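D-glycero-D-manno-heptose 1-phosphate kinase (Bacteroides thetaiotaomicron, PDB 3K85) probably binds ATP and transfers its phosphate to a heptose 1-phosphate, as a sugar kinase of the GHMP family. Local coordinates at residues C43-T48 with L124-E129; D282-A287 with G301-V306; L31-T36 with I240-A245; A8-G13 with N105-G110; A78-G83 with K150-S155. All blocks are in the same frame, centred on the assembly; numbering follows the deposited sequence.

Interaction 1 (C43-T48 with L124-E129)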
# COMPACT_ATOMS: atom_id res chain seq x y z
N CYS A 43 24.49 5.70 10.10
CA CYS A 43 25.16 6.95 10.35
C CYS A 43 24.84 7.38 11.76
O CYS A 43 23.71 7.23 12.22
CB CYS A 43 24.68 8.01 9.35
SG CYS A 43 25.18 9.71 9.78
N THR A 44 25.84 7.86 12.48
CA THR A 44 25.58 8.38 13.80
C THR A 44 26.25 9.73 13.87
O THR A 44 27.36 9.91 13.35
CB THR A 44 26.08 7.45 14.93
OG1 THR A 44 26.73 8.24 15.94
CG2 THR A 44 27.02 6.39 14.40
N ILE A 45 25.55 10.69 14.45
CA ILE A 45 26.06 12.04 14.57
C ILE A 45 25.96 12.47 16.03
O ILE A 45 24.91 12.37 16.66
CB ILE A 45 25.26 13.02 13.67
CG1 ILE A 45 25.48 12.66 12.20
CG2 ILE A 45 25.71 14.46 13.92
CD1 ILE A 45 24.74 13.57 11.23
N GLU A 46 27.08 12.93 16.57
CA GLU A 46 27.11 13.39 17.94
C GLU A 46 27.69 14.79 17.98
O GLU A 46 28.79 15.02 17.48
CB GLU A 46 27.92 12.42 18.81
CG GLU A 46 29.21 11.93 18.18
CD GLU A 46 29.87 10.81 18.99
OE1 GLU A 46 30.19 11.03 20.18
OE2 GLU A 46 30.07 9.71 18.42
N GLU A 47 26.94 15.72 18.54
CA GLU A 47 27.40 17.10 18.62
C GLU A 47 28.55 17.24 19.60
O GLU A 47 28.65 16.51 20.59
CB GLU A 47 26.27 18.04 19.03
CG GLU A 47 26.71 19.50 19.02
CD GLU A 47 25.82 20.41 19.82
OE1 GLU A 47 24.68 20.68 19.38
OE2 GLU A 47 26.26 20.85 20.91
N THR A 48 29.43 18.20 19.32
CA THR A 48 30.57 18.46 20.17
C THR A 48 30.86 19.96 20.21
O THR A 48 30.45 20.70 19.32
CB THR A 48 31.83 17.74 19.65
OG1 THR A 48 32.94 18.08 20.49
CG2 THR A 48 32.15 18.15 18.23
N LEU A 124 20.96 12.35 5.56
CA LEU A 124 19.92 13.38 5.69
C LEU A 124 19.07 13.10 6.92
O LEU A 124 18.77 14.01 7.71
CB LEU A 124 19.03 13.39 4.44
CG LEU A 124 19.44 14.44 3.41
CD1 LEU A 124 18.70 14.23 2.10
CD2 LEU A 124 19.14 15.82 3.98
N LYS A 125 18.68 11.84 7.08
CA LYS A 125 17.87 11.46 8.22
C LYS A 125 18.57 11.78 9.53
O LYS A 125 17.93 12.23 10.49
CB LYS A 125 17.51 9.98 8.14
CG LYS A 125 16.06 9.72 7.75
CD LYS A 125 15.12 10.38 8.75
CE LYS A 125 13.68 9.97 8.54
NZ LYS A 125 13.29 10.16 7.11
N ALA A 126 19.89 11.56 9.59
CA ALA A 126 20.60 11.86 10.83
C ALA A 126 20.50 13.35 11.08
O ALA A 126 20.19 13.77 12.19
CB ALA A 126 22.05 11.43 10.74
N PHE A 127 20.75 14.16 10.05
CA PHE A 127 20.66 15.62 10.21
C PHE A 127 19.25 16.06 10.58
O PHE A 127 19.07 16.89 11.49
CB PHE A 127 21.12 16.34 8.93
CG PHE A 127 22.62 16.51 8.83
CD1 PHE A 127 23.28 17.47 9.61
CD2 PHE A 127 23.38 15.70 7.99
CE1 PHE A 127 24.67 17.60 9.55
CE2 PHE A 127 24.77 15.83 7.93
CZ PHE A 127 25.41 16.78 8.71
N ILE A 128 18.24 15.49 9.92
CA ILE A 128 16.85 15.84 10.22
C ILE A 128 16.55 15.55 11.69
O ILE A 128 16.00 16.39 12.41
CB ILE A 128 15.87 15.05 9.34
CG1 ILE A 128 16.10 15.40 7.87
CG2 ILE A 128 14.43 15.32 9.78
CD1 ILE A 128 15.35 14.52 6.88
N GLU A 129 16.90 14.35 12.14
CA GLU A 129 16.70 13.94 13.53
C GLU A 129 17.48 14.90 14.44
O GLU A 129 16.97 15.41 15.44
CB GLU A 129 17.22 12.51 13.72
CG GLU A 129 16.94 11.90 15.07
CD GLU A 129 15.46 11.82 15.37
OE1 GLU A 129 14.69 11.43 14.46
OE2 GLU A 129 15.07 12.14 16.52

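Interaction 2 (D282-A287 with G301-V306)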
# COMPACT_ATOMS: atom_id res chain seq x y z
N ASP A 282 28.45 -14.63 -17.75
CA ASP A 282 27.13 -15.21 -17.62
C ASP A 282 27.27 -16.64 -17.11
O ASP A 282 26.38 -17.47 -17.29
CB ASP A 282 26.41 -15.22 -18.97
CG ASP A 282 26.84 -16.38 -19.86
OD1 ASP A 282 28.05 -16.52 -20.14
OD2 ASP A 282 25.95 -17.17 -20.27
N VAL A 283 28.42 -16.93 -16.49
CA VAL A 283 28.67 -18.25 -15.94
C VAL A 283 27.54 -18.53 -14.95
O VAL A 283 27.05 -19.65 -14.83
CB VAL A 283 30.06 -18.33 -15.22
CG1 VAL A 283 30.06 -17.47 -13.96
CG2 VAL A 283 30.41 -19.77 -14.87
N ALA A 284 27.11 -17.46 -14.27
CA ALA A 284 26.06 -17.53 -13.27
C ALA A 284 24.74 -18.05 -13.83
O ALA A 284 24.22 -19.06 -13.36
CB ALA A 284 25.85 -16.16 -12.63
N THR A 285 24.19 -17.36 -14.83
CA THR A 285 22.92 -17.78 -15.42
C THR A 285 23.03 -19.21 -15.97
O THR A 285 22.01 -19.86 -16.22
CB THR A 285 22.46 -16.81 -16.55
OG1 THR A 285 22.30 -15.49 -16.01
CG2 THR A 285 21.12 -17.25 -17.14
N GLY A 286 24.26 -19.69 -16.14
CA GLY A 286 24.48 -21.04 -16.63
C GLY A 286 23.79 -22.07 -15.75
O GLY A 286 23.28 -23.07 -16.24
N ALA A 287 23.78 -21.81 -14.44
CA ALA A 287 23.13 -22.69 -13.47
C ALA A 287 21.61 -22.45 -13.50
O ALA A 287 21.12 -21.46 -12.96
CB ALA A 287 23.67 -22.42 -12.08
N GLY A 301 28.18 -7.11 -11.87
CA GLY A 301 28.35 -7.98 -10.72
C GLY A 301 27.14 -7.98 -9.81
O GLY A 301 27.22 -7.53 -8.66
N PHE A 302 26.02 -8.49 -10.31
CA PHE A 302 24.79 -8.55 -9.53
C PHE A 302 23.65 -9.16 -10.33
O PHE A 302 23.08 -8.50 -11.21
CB PHE A 302 24.39 -7.14 -9.09
CG PHE A 302 23.18 -7.12 -8.21
CD1 PHE A 302 23.30 -7.27 -6.84
CD2 PHE A 302 21.92 -6.94 -8.76
CE1 PHE A 302 22.18 -7.25 -6.02
CE2 PHE A 302 20.79 -6.92 -7.95
CZ PHE A 302 20.92 -7.07 -6.58
N ILE A 303 23.31 -10.41 -10.03
CA ILE A 303 22.22 -11.07 -10.73
C ILE A 303 21.11 -11.46 -9.75
O ILE A 303 21.38 -11.99 -8.67
CB ILE A 303 22.67 -12.36 -11.46
CG1 ILE A 303 23.96 -12.13 -12.24
CG2 ILE A 303 21.58 -12.82 -12.42
CD1 ILE A 303 25.20 -12.19 -11.38
N MSE A 304 19.87 -11.20 -10.14
CA MSE A 304 18.73 -11.54 -9.32
C MSE A 304 18.07 -12.75 -9.96
O MSE A 304 17.62 -12.68 -11.11
CB MSE A 304 17.75 -10.36 -9.27
CG MSE A 304 16.54 -10.58 -8.37
SE MSE A 304 15.40 -9.01 -8.32
CE MSE A 304 14.27 -9.43 -9.83
N PHE A 305 18.04 -13.86 -9.24
CA PHE A 305 17.45 -15.08 -9.75
C PHE A 305 16.14 -15.44 -9.05
O PHE A 305 16.02 -15.32 -7.84
CB PHE A 305 18.42 -16.25 -9.59
CG PHE A 305 19.56 -16.23 -10.57
CD1 PHE A 305 19.33 -16.45 -11.92
CD2 PHE A 305 20.87 -16.04 -10.13
CE1 PHE A 305 20.39 -16.48 -12.83
CE2 PHE A 305 21.94 -16.07 -11.03
CZ PHE A 305 21.70 -16.29 -12.39
N VAL A 306 15.17 -15.90 -9.83
CA VAL A 306 13.88 -16.32 -9.29
C VAL A 306 13.77 -17.83 -9.48
O VAL A 306 13.72 -18.32 -10.60
CB VAL A 306 12.71 -15.61 -10.03
CG1 VAL A 306 11.38 -16.26 -9.66
CG2 VAL A 306 12.69 -14.13 -9.68

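Interaction 3 (L31-T36 with I240-A245)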
# COMPACT_ATOMS: atom_id res chain seq x y z
N LEU A 31 7.53 4.36 -14.65
CA LEU A 31 6.82 3.45 -13.77
C LEU A 31 7.81 2.50 -13.14
O LEU A 31 8.60 1.84 -13.83
CB LEU A 31 5.74 2.68 -14.55
CG LEU A 31 4.51 3.52 -14.92
CD1 LEU A 31 3.53 2.67 -15.70
CD2 LEU A 31 3.86 4.06 -13.66
N ILE A 32 7.79 2.43 -11.81
CA ILE A 32 8.71 1.58 -11.09
C ILE A 32 8.15 0.76 -9.93
O ILE A 32 7.36 1.25 -9.11
CB ILE A 32 9.89 2.41 -10.56
CG1 ILE A 32 10.90 2.60 -11.69
CG2 ILE A 32 10.52 1.73 -9.34
CD1 ILE A 32 12.15 3.30 -11.28
N LEU A 33 8.57 -0.49 -9.87
CA LEU A 33 8.17 -1.37 -8.78
C LEU A 33 9.46 -1.84 -8.13
O LEU A 33 10.22 -2.59 -8.73
CB LEU A 33 7.40 -2.59 -9.29
CG LEU A 33 6.89 -3.47 -8.14
CD1 LEU A 33 5.85 -2.70 -7.34
CD2 LEU A 33 6.27 -4.75 -8.68
N ASN A 34 9.71 -1.37 -6.92
CA ASN A 34 10.91 -1.78 -6.19
C ASN A 34 10.58 -2.05 -4.72
O ASN A 34 9.49 -1.73 -4.23
CB ASN A 34 12.02 -0.71 -6.31
CG ASN A 34 11.58 0.65 -5.80
OD1 ASN A 34 10.71 0.76 -4.94
ND2 ASN A 34 12.20 1.71 -6.34
N ALA A 35 11.55 -2.62 -4.02
CA ALA A 35 11.33 -2.98 -2.62
C ALA A 35 12.62 -2.94 -1.85
O ALA A 35 13.63 -3.46 -2.31
CB ALA A 35 10.72 -4.38 -2.55
N THR A 36 12.59 -2.33 -0.67
CA THR A 36 13.78 -2.25 0.15
C THR A 36 14.09 -3.60 0.81
O THR A 36 13.19 -4.41 1.03
CB THR A 36 13.62 -1.17 1.21
OG1 THR A 36 12.34 -1.32 1.84
CG2 THR A 36 13.73 0.21 0.57
N ILE A 240 3.96 -2.48 -14.66
CA ILE A 240 2.53 -2.67 -14.49
C ILE A 240 2.20 -4.16 -14.35
O ILE A 240 1.44 -4.55 -13.45
CB ILE A 240 1.73 -2.10 -15.68
CG1 ILE A 240 1.89 -0.57 -15.71
CG2 ILE A 240 0.25 -2.47 -15.56
CD1 ILE A 240 1.18 0.09 -16.90
N ASP A 241 2.76 -5.00 -15.22
CA ASP A 241 2.49 -6.44 -15.16
C ASP A 241 3.06 -7.06 -13.89
O ASP A 241 2.46 -7.98 -13.34
CB ASP A 241 3.09 -7.16 -16.37
CG ASP A 241 2.74 -6.50 -17.69
OD1 ASP A 241 1.59 -6.03 -17.84
OD2 ASP A 241 3.61 -6.45 -18.59
N THR A 242 4.21 -6.57 -13.44
CA THR A 242 4.84 -7.11 -12.24
C THR A 242 4.05 -6.77 -10.99
O THR A 242 3.86 -7.62 -10.12
CB THR A 242 6.29 -6.61 -12.09
OG1 THR A 242 7.07 -7.06 -13.21
CG2 THR A 242 6.93 -7.19 -10.83
N LYS A 243 3.56 -5.53 -10.91
CA LYS A 243 2.76 -5.12 -9.75
C LYS A 243 1.58 -6.07 -9.62
O LYS A 243 1.38 -6.70 -8.57
CB LYS A 243 2.23 -3.70 -9.92
CG LYS A 243 1.44 -3.22 -8.72
CD LYS A 243 0.80 -1.87 -8.95
CE LYS A 243 -0.28 -1.94 -10.01
NZ LYS A 243 -1.04 -0.66 -10.08
N LEU A 244 0.81 -6.16 -10.69
CA LEU A 244 -0.36 -7.01 -10.72
C LEU A 244 -0.06 -8.50 -10.48
O LEU A 244 -0.91 -9.23 -9.96
CB LEU A 244 -1.09 -6.81 -12.05
CG LEU A 244 -2.34 -7.66 -12.30
CD1 LEU A 244 -3.34 -7.50 -11.15
CD2 LEU A 244 -2.95 -7.26 -13.64
N ALA A 245 1.14 -8.95 -10.83
CA ALA A 245 1.51 -10.34 -10.61
C ALA A 245 1.83 -10.60 -9.14
O ALA A 245 1.32 -11.55 -8.55
CB ALA A 245 2.71 -10.70 -11.47

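Interaction 4 (A8-G13 with N105-G110)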
# COMPACT_ATOMS: atom_id res chain seq x y z
N ALA A 8 19.23 3.52 6.63
CA ALA A 8 18.34 3.46 5.48
C ALA A 8 18.60 2.17 4.74
O ALA A 8 19.74 1.71 4.67
CB ALA A 8 18.58 4.66 4.55
N PRO A 9 17.56 1.55 4.18
CA PRO A 9 17.75 0.30 3.46
C PRO A 9 18.08 0.46 1.99
O PRO A 9 17.80 1.49 1.38
CB PRO A 9 16.41 -0.41 3.68
CG PRO A 9 15.44 0.73 3.58
CD PRO A 9 16.12 1.83 4.39
N LEU A 10 18.69 -0.58 1.42
CA LEU A 10 19.04 -0.60 0.01
C LEU A 10 17.80 -1.21 -0.62
O LEU A 10 16.86 -1.54 0.09
CB LEU A 10 20.27 -1.47 -0.24
CG LEU A 10 21.58 -1.01 0.42
CD1 LEU A 10 22.61 -2.12 0.30
CD2 LEU A 10 22.10 0.26 -0.25
N ARG A 11 17.79 -1.37 -1.93
CA ARG A 11 16.61 -1.91 -2.57
C ARG A 11 16.89 -2.79 -3.76
O ARG A 11 17.99 -2.80 -4.29
CB ARG A 11 15.72 -0.75 -3.00
CG ARG A 11 16.38 0.21 -3.98
CD ARG A 11 16.46 -0.40 -5.37
NE ARG A 11 17.17 0.43 -6.33
CZ ARG A 11 18.14 -0.03 -7.12
NH1 ARG A 11 18.50 -1.30 -7.04
NH2 ARG A 11 18.74 0.78 -7.99
N LEU A 12 15.88 -3.54 -4.16
CA LEU A 12 15.95 -4.42 -5.31
C LEU A 12 15.05 -3.78 -6.36
O LEU A 12 13.93 -3.38 -6.05
CB LEU A 12 15.39 -5.79 -4.97
CG LEU A 12 16.35 -6.98 -4.94
CD1 LEU A 12 17.70 -6.57 -4.37
CD2 LEU A 12 15.71 -8.07 -4.10
N GLY A 13 15.55 -3.68 -7.58
CA GLY A 13 14.76 -3.11 -8.66
C GLY A 13 13.96 -4.26 -9.24
O GLY A 13 14.47 -5.03 -10.05
N ASN A 105 28.34 1.31 5.19
CA ASN A 105 27.31 0.69 4.37
C ASN A 105 27.51 -0.83 4.36
O ASN A 105 28.61 -1.31 4.65
CB ASN A 105 27.42 1.25 2.95
CG ASN A 105 26.13 1.14 2.16
OD1 ASN A 105 25.73 0.05 1.75
ND2 ASN A 105 25.46 2.28 1.94
N ASP A 106 26.46 -1.58 4.04
CA ASP A 106 26.55 -3.04 3.98
C ASP A 106 26.80 -3.50 2.55
O ASP A 106 26.85 -4.70 2.28
CB ASP A 106 25.26 -3.71 4.49
CG ASP A 106 25.09 -3.59 5.99
OD1 ASP A 106 26.11 -3.59 6.71
OD2 ASP A 106 23.93 -3.52 6.45
N ALA A 107 26.96 -2.55 1.63
CA ALA A 107 27.21 -2.88 0.23
C ALA A 107 28.20 -1.90 -0.41
O ALA A 107 28.14 -0.69 -0.19
CB ALA A 107 25.91 -2.88 -0.54
N PRO A 108 29.14 -2.43 -1.23
CA PRO A 108 30.18 -1.67 -1.93
C PRO A 108 29.70 -0.59 -2.93
O PRO A 108 28.50 -0.43 -3.17
CB PRO A 108 31.01 -2.76 -2.60
CG PRO A 108 30.01 -3.86 -2.84
CD PRO A 108 29.25 -3.87 -1.54
N ALA A 109 30.66 0.14 -3.50
CA ALA A 109 30.42 1.23 -4.45
C ALA A 109 29.48 0.92 -5.61
O ALA A 109 28.45 1.57 -5.77
CB ALA A 109 31.76 1.75 -4.99
N GLY A 110 29.84 -0.07 -6.43
CA GLY A 110 29.02 -0.42 -7.57
C GLY A 110 27.72 -1.10 -7.19
O GLY A 110 26.64 -0.53 -7.37

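Interaction 5 (A78-G83 with K150-S155)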
# COMPACT_ATOMS: atom_id res chain seq x y z
N ALA A 78 34.70 11.99 1.14
CA ALA A 78 33.50 12.13 1.94
C ALA A 78 32.60 13.17 1.28
O ALA A 78 32.06 14.05 1.93
CB ALA A 78 33.85 12.56 3.36
N SER A 79 32.46 13.05 -0.04
CA SER A 79 31.63 13.99 -0.80
C SER A 79 30.19 13.97 -0.29
O SER A 79 29.61 15.02 0.01
CB SER A 79 31.67 13.62 -2.28
OG SER A 79 32.97 13.76 -2.82
N LEU A 80 29.63 12.76 -0.18
CA LEU A 80 28.26 12.58 0.29
C LEU A 80 27.97 13.31 1.59
O LEU A 80 26.98 14.04 1.70
CB LEU A 80 27.97 11.10 0.44
CG LEU A 80 27.41 10.37 -0.78
CD1 LEU A 80 27.97 10.94 -2.05
CD2 LEU A 80 27.72 8.90 -0.66
N ILE A 81 28.84 13.13 2.58
CA ILE A 81 28.67 13.80 3.87
C ILE A 81 28.80 15.31 3.70
O ILE A 81 28.01 16.09 4.24
CB ILE A 81 29.74 13.33 4.86
CG1 ILE A 81 29.47 11.89 5.27
CG2 ILE A 81 29.79 14.26 6.07
CD1 ILE A 81 30.47 11.34 6.26
N LYS A 82 29.82 15.72 2.95
CA LYS A 82 30.05 17.14 2.71
C LYS A 82 28.87 17.75 1.94
O LYS A 82 28.40 18.84 2.27
CB LYS A 82 31.37 17.31 1.95
CG LYS A 82 32.58 16.92 2.80
CD LYS A 82 33.87 16.88 2.00
CE LYS A 82 35.05 16.52 2.90
NZ LYS A 82 36.31 16.41 2.12
N GLY A 83 28.39 17.04 0.92
CA GLY A 83 27.25 17.54 0.16
C GLY A 83 26.03 17.78 1.06
O GLY A 83 25.41 18.84 1.02
N LYS A 150 22.58 17.07 -8.69
CA LYS A 150 23.01 18.41 -9.08
C LYS A 150 24.28 18.82 -8.34
O LYS A 150 25.36 18.89 -8.93
CB LYS A 150 21.91 19.45 -8.80
CG LYS A 150 20.48 19.09 -9.24
CD LYS A 150 20.32 18.81 -10.74
CE LYS A 150 18.84 18.56 -11.07
NZ LYS A 150 18.55 18.13 -12.48
N ASP A 151 24.15 19.09 -7.04
CA ASP A 151 25.26 19.50 -6.19
C ASP A 151 26.56 18.71 -6.35
O ASP A 151 27.65 19.27 -6.20
CB ASP A 151 24.84 19.45 -4.73
CG ASP A 151 23.88 20.54 -4.37
OD1 ASP A 151 23.17 21.03 -5.27
OD2 ASP A 151 23.83 20.92 -3.17
N LEU A 152 26.45 17.42 -6.65
CA LEU A 152 27.62 16.58 -6.81
C LEU A 152 27.81 16.08 -8.24
O LEU A 152 28.75 15.34 -8.53
CB LEU A 152 27.54 15.38 -5.85
CG LEU A 152 27.51 15.73 -4.36
CD1 LEU A 152 27.18 14.48 -3.57
CD2 LEU A 152 28.85 16.28 -3.92
N GLY A 153 26.90 16.49 -9.13
CA GLY A 153 27.00 16.10 -10.53
C GLY A 153 26.76 14.64 -10.88
O GLY A 153 26.61 14.30 -12.06
N LEU A 154 26.74 13.77 -9.88
CA LEU A 154 26.52 12.34 -10.09
C LEU A 154 25.26 12.12 -10.92
O LEU A 154 24.24 12.77 -10.69
CB LEU A 154 26.38 11.64 -8.74
CG LEU A 154 27.57 11.92 -7.80
CD1 LEU A 154 27.13 11.81 -6.35
CD2 LEU A 154 28.70 10.95 -8.12
N SER A 155 25.33 11.22 -11.89
CA SER A 155 24.17 10.96 -12.74
C SER A 155 23.37 9.74 -12.26
O SER A 155 23.83 9.00 -11.39
CB SER A 155 24.63 10.75 -14.19
OG SER A 155 25.37 9.55 -14.35
O HOH W 1 25.70 20.15 -1.57

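Interaction 1 (C43-T48 with L124-E129)
The Phe127 ring carries Ile45 on one face. The terminal methyl CD1 of Ile45 stands 3.9 Å above the ring plane, over its centre, and the line from CD1 to the ring centroid leans just 10° from the normal, a well-centred CH-pi contact. No ring atom is singled out: CD1 lies 4.0 Å from Phe127 CE2 and scarcely farther from CD2 and CZ. The two side chains cross at about a right angle, the isoleucine meeting the flat of the ring end on. Elsewhere Phe127 leans on Val84 and Tyr85 of helix 79-91. The same methyl has a second neighbour in Ala126, whose CB is 3.5 Å from Ile45 CD1, closer than usual for two carbons. Ile45 reaches both because CG1 lies anti to the carbonyl carbon (chi1 -65°) and CD1 continues fully extended from it. This is one side of an alpha/beta layer in the N-terminal region of the GHMP kinase, where helix 115-131 covers the mixed sheet at strand 39-47; the local axes approach to 8.3 Å. Such close approach is consistent with the small side chain of Ala126, which turns its CB at the strand between the two inward-facing residues Cys43 and Ile45. Cys43 has SG anti to its own nitrogen and places the sulfur 3.7 Å from Ala126 CB, an apolar touch. On the sheet side, Cys43 and Ile45 also pack on Ile101 of strand 99-105, while Ser6 and Val4 of strand 4-15 flank them from the other neighbouring strand.

Interaction 2 (D282-A287 with G301-V306)
Ala284 and Ile303 have the closest CA atoms of the two segments, 7.9 Å apart, where a short turn with helix-like torsions passes over strand 303-306. Within the turn, Ala287 N donates to Ala284 O at 3.0 Å. The strand offers Ile303 and Phe305, two residues apart and so on the same face. Phe305 carries most of the contact. With CG anti to its carbonyl carbon (chi1 -75°), its ring reaches up to the turn and presents the far end: CZ lies 3.6 Å from Thr285 CA, which sits at the ring edge near the ring plane. Thr285 OG1 comes alongside the same corner, 3.8 Å from Phe305 CZ, and Ala284 CB is 4.2 Å from Phe305 CZ. One face of the ring is covered from within the strand by Ile303 CG2, 3.4 Å above the plane and offset toward the rim. The other end of Ile303 works separately, CD1 lying 4.2 Å from Ala284 CB. With the Phe305 ring cut back to an alanine, a gap would probably open beside Thr285, and Ile303 CG2 would lose the ring it lies on. Leu319 of helix 309-320 touches both Ala284 and Phe305, joining turn, strand and helix in the C-terminal GHMP region. No hydrogen bond links the two segments, so the turn is held here by shape and van der Waals contact, without a directional polar bond.

Interaction 3 (L31-T36 with I240-A245)
Ile240, at the start of the segment 240-245, meets Leu31, with Ile240 CG1 3.6 Å from Leu31 CD1 and its own CD1 methyl 3.7 Å from the same leucine methyl. The isoleucine meets Leu31 with its CG1-CD1 arm: CG1 is anti to the carbonyl carbon (chi1 -66°) and the chain stays extended beyond it. Thr242, two residues on, points its CB at the sheet. Its methyl CG2 presses on Leu33 CD2 at 3.3 Å, a tight pair, while OG1 turns back to bond with Ser238 O one turn earlier; the threonine thus splits its branches between helix and strand. Next, Lys243 offers its backbone, the amide N lying 3.6 Å from Leu33 CD2. Its CB is farther from that methyl, 4.4 Å, and the rest of the side chain leads elsewhere: the ammonium lies against the ring of Tyr171 in a cation-pi contact, and NZ is hydrogen-bonded to Asn183 OD1 of the second subunit. Leu244 adds packing on Ile181 of that subunit. Helix 230-246 therefore lies between strand 30-37 of the large mixed sheet and the partner chain, its local axis 8.3 Å from the strand's and inclined 43° to it. Phe254 and Ile257 of helix 251-264 cover Thr242 as well. No hydrogen bond joins the two segments; leucine methyls meet the isoleucine arm, a threonine methyl and the backbone at Lys243, and the polar ends, Thr242 OG1 and Lys243 NZ, find their partners elsewhere.

Interaction 4 (A8-G13 with N105-G110)
Leu10 sets its CD1 methyl against Ala107 CB at 3.5 Å, tighter than carbons usually pack. The amide of Asn105 stands beside this pair, with OD1 4.1 Å from Leu10 CD1 and equally far from CD2, so the oxygen looks onto the fork of the leucine. That oxygen is held in place by the backbone. Ala107 N donates to Asn105 OD1 at 2.9 Å, lying in the carbonyl plane on a lone pair, with a C=O...N angle of 132° and an N-H...O angle of 142°. Asn105 CG lies anti to the backbone N (chi1 -157°), the rotation from which OD1 meets Ala107 N. This is an Asx turn, which bends the chain as strand 99-105 ends. The loop it starts leads to helix 115-131, and Pro108 opens the Gly-rich sequence that in GHMP kinases forms the phosphate-binding loop, so the contact packs strand 4-15 against the lead-in to that loop. Replacing Asn105 by an alanine removes OD1, and Ala107 N would probably be left without its acceptor and the turn free to shift over Leu10. The other end of the Asn105 amide, ND2, is buried with no partner in the model. A second shell steadies these residues: Thr115 touches both Asn105 and Ala107, Leu39, Leu113 and Thr118 pack on Leu10, and Asp106 OD2 is bonded by Tyr40 N and the Tyr42 hydroxyl. Beside Leu10, Arg11 pairs with Asp160 and also bonds Gly112 O.

Interaction 5 (A78-G83 with K150-S155)
Asp151 OD2 is gripped by a water and by Arg90, whose NH2 makes a salt bridge to it. The water donates to OD2 at 2.6 Å and to Gly83 O at 2.9 Å, and so bridges the carboxylate on one segment to the backbone carbonyl on the other. Two acceptors that could not bond each other directly are thereby joined, and the positive charge of Arg90 would be expected to keep the carboxylate ionised. Beside the water bridge the contact turns apolar. Leu152 points at helix 79-91 with CG anti to its carbonyl carbon (chi1 -62°), placing CD1 3.9 Å from Leu80 CD1, and the two side chains cross at about a right angle. Leu152 CD2 lies 4.2 Å from Ser79 CB. Leu154 adds a looser touch, CD1 to Leu80 CD1 at 4.5 Å. Gly83 faces this cluster without a side chain, and a methyl on it would lie close to Leu152 CD1. Gly153 brings the chain out of helix 137-151 with a positive phi of 69°, and Leu152 and Leu154 flank it on the way into the following loop. The pair sits at the surface, where the N-terminal end of helix 79-91 meets the C-terminal end of helix 137-151; Leu80 packs further on Ser116 and Val120 of helix 115-131, while Ile81 turns to strands 52-57 and 99-105 of the sheet.

Interactions 1 to 4 are buried, whereas interaction 5 lies at the surface and alone combines a water bridge with its leucine packing. Interactions 1, 3 and 4 reach the same mixed sheet: 1 and 4 use the neighbouring strands 39-47 and 4-15, and 3 and 4 touch directly, Ala35 O probably accepting from Leu12 N at 2.9 Å. Interaction 2 belongs to the small antiparallel sheet, but Phe302 and Leu12 pack together, linking it to interaction 4. Helix 115-131 forms one side of interaction 1 and also packs against Leu80 of interaction 5. Aromatic rings take part in 1 and 2, and mainly aliphatic side chains meet in 3; in 4 a side-chain-to-backbone bond within 105-110 shapes the loop that meets the strand.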